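Side-chain contacts in probable acetyltransferase (Agrobacterium tumefaciens, PDB 2GE3), which probably transfers an acetyl group from acetyl coenzyme A, which is bound in the crystal, to an acceptor, as members of the GNAT acetyltransferase family do: residues Ala15-Ser20 with Val62-Gly67; Arg47-Asp52 with Asp74-Asp79. One frame throughout, in Å; residues are numbered along the deposited sequence.

Interaction 1: Ala15-Ser20 with Val62-Gly67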
# COMPACT_ATOMS: atom_id res chain seq x y z
N ALA A 15 14.00 -22.34 5.18
CA ALA A 15 14.43 -22.52 3.78
C ALA A 15 13.83 -23.75 3.06
O ALA A 15 13.51 -23.69 1.87
CB ALA A 15 15.99 -22.56 3.67
N GLU A 16 13.73 -24.87 3.77
CA GLU A 16 13.20 -26.10 3.20
C GLU A 16 11.68 -26.03 2.78
O GLU A 16 11.24 -26.75 1.88
CB GLU A 16 13.40 -27.18 4.23
CG GLU A 16 12.41 -27.12 5.35
CD GLU A 16 12.83 -28.00 6.51
OE1 GLU A 16 13.46 -27.46 7.44
OE2 GLU A 16 12.55 -29.24 6.45
N HIS A 17 10.91 -25.15 3.43
CA HIS A 17 9.45 -24.96 3.21
C HIS A 17 9.14 -24.22 1.92
O HIS A 17 8.02 -24.27 1.46
CB HIS A 17 8.81 -24.18 4.39
CG HIS A 17 8.97 -24.86 5.72
ND1 HIS A 17 8.72 -26.21 5.89
CD2 HIS A 17 9.43 -24.41 6.91
CE1 HIS A 17 8.95 -26.55 7.15
NE2 HIS A 17 9.38 -25.47 7.79
N VAL A 18 10.15 -23.57 1.31
CA VAL A 18 9.92 -22.69 0.16
C VAL A 18 9.05 -23.26 -1.02
O VAL A 18 8.08 -22.62 -1.48
CB VAL A 18 11.27 -22.15 -0.35
CG1 VAL A 18 11.17 -21.61 -1.77
CG2 VAL A 18 11.79 -21.10 0.61
N GLU A 19 9.44 -24.44 -1.51
CA GLU A 19 8.69 -25.18 -2.52
C GLU A 19 7.25 -25.63 -2.15
O GLU A 19 6.32 -25.36 -2.90
CB GLU A 19 9.52 -26.34 -3.07
CG GLU A 19 10.95 -26.00 -3.55
CD GLU A 19 12.03 -25.71 -2.41
OE1 GLU A 19 11.77 -25.85 -1.16
OE2 GLU A 19 13.17 -25.32 -2.81
N SER A 20 7.06 -26.34 -1.03
CA SER A 20 5.71 -26.58 -0.45
C SER A 20 4.81 -25.28 -0.24
O SER A 20 3.59 -25.25 -0.57
CB SER A 20 5.92 -27.25 0.88
OG SER A 20 4.76 -27.95 1.25
N VAL A 62 4.24 -21.15 9.06
CA VAL A 62 3.59 -22.13 8.17
C VAL A 62 2.82 -23.13 8.99
O VAL A 62 3.21 -23.40 10.12
CB VAL A 62 4.56 -22.77 7.17
CG1 VAL A 62 4.85 -21.73 6.12
CG2 VAL A 62 5.83 -23.39 7.92
N ALA A 63 1.70 -23.60 8.46
CA ALA A 63 1.07 -24.74 9.10
C ALA A 63 1.42 -25.96 8.29
O ALA A 63 1.18 -26.02 7.10
CB ALA A 63 -0.41 -24.56 9.24
N ILE A 64 1.90 -26.97 9.00
CA ILE A 64 2.45 -28.16 8.41
C ILE A 64 1.59 -29.41 8.76
O ILE A 64 1.30 -29.69 9.97
CB ILE A 64 3.94 -28.37 8.88
CG1 ILE A 64 4.82 -27.63 7.90
CG2 ILE A 64 4.38 -29.85 8.73
CD1 ILE A 64 5.23 -26.56 8.41
N ALA A 65 1.15 -30.10 7.71
CA ALA A 65 0.43 -31.36 7.93
C ALA A 65 0.98 -32.46 7.00
O ALA A 65 1.04 -32.31 5.76
CB ALA A 65 -1.13 -31.20 7.74
N ASP A 66 1.43 -33.54 7.62
CA ASP A 66 2.12 -34.66 6.91
C ASP A 66 3.24 -34.14 6.01
O ASP A 66 3.30 -34.41 4.81
CB ASP A 66 1.10 -35.48 6.12
CG ASP A 66 0.14 -36.28 7.07
OD1 ASP A 66 0.62 -37.07 7.96
OD2 ASP A 66 -1.10 -36.14 6.89
N GLY A 67 4.12 -33.36 6.61
CA GLY A 67 5.20 -32.73 5.86
C GLY A 67 4.84 -31.60 4.90
O GLY A 67 5.74 -30.86 4.51
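The imidazole of His-17 lies between two aliphatic groups, with one against each face. On one face, methyl CG2 of Val-62 sits 4.1 Å from the ring centroid and only 19° off the ring normal, a CH-pi contact displaced toward the rim; its closest ring atom is CD2 of His-17, 3.9 Å from CG2 of Val-62. The opposite face carries CG of the neighbouring Glu-16, 3.8 Å above the plane and over the ring centre. Ile-64 approaches differently: its side chain crosses that of His-17 at about a right angle and delivers CD1 obliquely to CE1 of His-17, again at 3.9 Å. With CG anti to the carbonyl carbon (chi1 -59°), the His-17 ring is carried out toward the strand. In the GNAT fold this sets the chain leading into helix 18-29 against strand 60-65, the partner of strand 9-12, which is the outermost on that side within this chain; Lys-11 of strand 9-12 also touches His-17, Val-62 and Ile-64. One turn further along the helix the approach is looser: OG of Ser-20 remains 4.5 Å from the carbonyl O of Gly-67, with no hydrogen bond between them. The hydroxyl is instead hydrogen-bonded to the backbone N of Val-69, in strand 68-77.

Interaction 2: Arg47-Asp52 with Asp74-Asp79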
# COMPACT_ATOMS: atom_id res chain seq x y z
N ARG A 47 11.36 -17.85 -3.28
CA ARG A 47 12.56 -18.14 -2.50
C ARG A 47 13.34 -16.90 -2.04
O ARG A 47 13.82 -16.87 -0.91
CB ARG A 47 13.53 -19.09 -3.26
CG ARG A 47 14.70 -19.59 -2.36
CD ARG A 47 15.67 -20.56 -2.99
NE ARG A 47 14.99 -21.43 -3.93
CZ ARG A 47 14.47 -22.62 -3.63
NH1 ARG A 47 14.59 -23.11 -2.40
NH2 ARG A 47 13.85 -23.31 -4.57
N ALA A 48 13.53 -15.92 -2.93
CA ALA A 48 14.19 -14.67 -2.56
C ALA A 48 13.46 -14.00 -1.39
O ALA A 48 14.09 -13.56 -0.40
CB ALA A 48 14.26 -13.70 -3.79
N PHE A 49 12.14 -13.91 -1.51
CA PHE A 49 11.31 -13.24 -0.55
C PHE A 49 11.33 -14.03 0.79
O PHE A 49 11.47 -13.44 1.85
CB PHE A 49 9.91 -13.08 -1.17
CG PHE A 49 8.78 -13.03 -0.16
CD1 PHE A 49 8.00 -14.13 0.08
CD2 PHE A 49 8.50 -11.85 0.53
CE1 PHE A 49 6.94 -14.10 1.01
CE2 PHE A 49 7.44 -11.77 1.46
CZ PHE A 49 6.67 -12.91 1.71
N VAL A 50 11.25 -15.35 0.75
CA VAL A 50 11.35 -16.13 1.99
C VAL A 50 12.72 -16.10 2.66
O VAL A 50 12.80 -15.97 3.86
CB VAL A 50 10.85 -17.57 1.84
CG1 VAL A 50 11.12 -18.34 3.11
CG2 VAL A 50 9.38 -17.55 1.52
N LEU A 51 13.80 -16.20 1.87
CA LEU A 51 15.18 -16.01 2.40
C LEU A 51 15.35 -14.66 3.09
O LEU A 51 15.85 -14.62 4.18
CB LEU A 51 16.27 -16.27 1.34
CG LEU A 51 16.82 -17.74 1.22
CD1 LEU A 51 15.98 -18.90 1.85
CD2 LEU A 51 17.22 -18.05 -0.23
N ASP A 52 14.88 -13.59 2.47
CA ASP A 52 14.92 -12.22 3.01
C ASP A 52 14.14 -12.03 4.34
O ASP A 52 14.61 -11.38 5.29
CB ASP A 52 14.31 -11.29 1.95
CG ASP A 52 14.54 -9.80 2.23
OD1 ASP A 52 15.68 -9.38 2.53
OD2 ASP A 52 13.56 -9.02 2.09
N ASP A 74 1.78 -14.31 7.29
CA ASP A 74 3.01 -13.56 7.34
C ASP A 74 2.82 -12.04 7.48
O ASP A 74 1.75 -11.48 7.18
CB ASP A 74 4.00 -13.95 6.25
CG ASP A 74 3.47 -13.78 4.81
OD1 ASP A 74 2.65 -12.86 4.53
OD2 ASP A 74 3.95 -14.57 3.93
N ILE A 75 3.84 -11.39 8.03
CA ILE A 75 3.74 -9.94 8.24
C ILE A 75 4.95 -9.29 7.52
O ILE A 75 6.10 -9.59 7.87
CB ILE A 75 3.53 -9.52 9.75
CG1 ILE A 75 2.20 -10.06 10.28
CG2 ILE A 75 3.55 -7.96 9.95
CD1 ILE A 75 1.88 -9.84 11.80
N ARG A 76 4.69 -8.49 6.48
CA ARG A 76 5.75 -7.69 5.85
C ARG A 76 5.85 -6.27 6.45
O ARG A 76 4.90 -5.46 6.38
CB ARG A 76 5.62 -7.67 4.32
CG ARG A 76 4.37 -6.90 3.74
CD ARG A 76 4.25 -6.99 2.18
NE ARG A 76 4.58 -8.39 1.87
CZ ARG A 76 3.68 -9.36 1.84
NH1 ARG A 76 2.38 -9.05 2.05
NH2 ARG A 76 4.07 -10.63 1.61
N ARG A 77 7.01 -6.01 7.08
CA ARG A 77 7.44 -4.66 7.50
C ARG A 77 7.48 -3.61 6.37
O ARG A 77 8.07 -3.87 5.32
CB ARG A 77 8.79 -4.71 8.20
CG ARG A 77 8.97 -3.56 9.18
CD ARG A 77 10.30 -3.64 9.93
NE ARG A 77 10.48 -2.52 10.84
CZ ARG A 77 11.67 -2.15 11.34
NH1 ARG A 77 12.78 -2.80 11.00
NH2 ARG A 77 11.77 -1.12 12.19
N GLN A 78 6.81 -2.45 6.59
CA GLN A 78 6.85 -1.28 5.69
C GLN A 78 8.31 -0.79 5.58
O GLN A 78 9.08 -0.87 6.53
CB GLN A 78 5.94 -0.13 6.16
CG GLN A 78 4.43 -0.31 5.95
CD GLN A 78 3.95 -0.25 4.46
OE1 GLN A 78 3.26 -1.17 4.00
NE2 GLN A 78 4.33 0.83 3.71
N ASP A 79 8.67 -0.30 4.40
CA ASP A 79 10.05 0.08 4.15
C ASP A 79 10.37 1.46 4.63
O ASP A 79 11.36 1.66 5.33
CB ASP A 79 10.42 -0.05 2.67
CG ASP A 79 11.33 -1.25 2.42
OD1 ASP A 79 10.85 -2.43 2.59
OD2 ASP A 79 12.53 -1.01 2.08
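Phe-49 reaches from its helix to the strand with the far end of its ring, where CZ lies 3.5 Å from NH2 of Arg-76 and 3.9 Å from OD2 of Asp-74. The close part of the contact is confined to this end of the ring. Asp-74, the buried member, presents OD2 at the ring edge and near the ring plane, while its carboxylate is turned 81° from the phenyl; a carboxylate oxygen so placed faces the positively polarised rim of the aromatic, which is probably mildly favourable. Gln-60 NE2 gives the same oxygen a weak hydrogen bond. Helix 43-55 here packs beside strand 68-77 of the central GNAT sheet, and the two backbones stay well apart, with 10.1 Å between the CA atoms of Phe-49 and Arg-76, so side chains must span the gap. Phe-49 does so with CG anti to its backbone N (chi1 152°). The exposed side belongs to Arg-76, whose chain bends at chi3 and returns its guanidinium toward the ring. The two planes are 34° apart, and the phenyl meets the edge of the guanidinium; NH2 lies oblique to the ring, a geometry without the face-on overlap of a cation-pi stack. Its link to Asp-74 is looser: NH2 of Arg-76 is 3.9 Å from OD1 of Asp-74, a long salt bridge that is electrostatic alone, since OD1 sits off the plane of the guanidinium and none of its N-H bonds is aimed there.

In the fold
From the N terminus the chain passes strand 9-12, enters helix 18-29 through 15-20, and continues into helix 43-55, which holds 47-52. Strand 60-65 then returns to 15-20 and closes interaction 1, a loop of 41 intervening residues, about half of them helical. The next strand, 68-77, closes the shorter loop of interaction 2 on 47-52, with 21 residues between. Because the segments alternate, the two loops cross and do not nest. Their centres are about 17 Å apart, yet they meet directly where the helices pack: Glu-19 OE2 and Arg-47 NH1 form a 2.7 Å salt bridge. Together they tie both helices to adjacent antiparallel strands of one sheet.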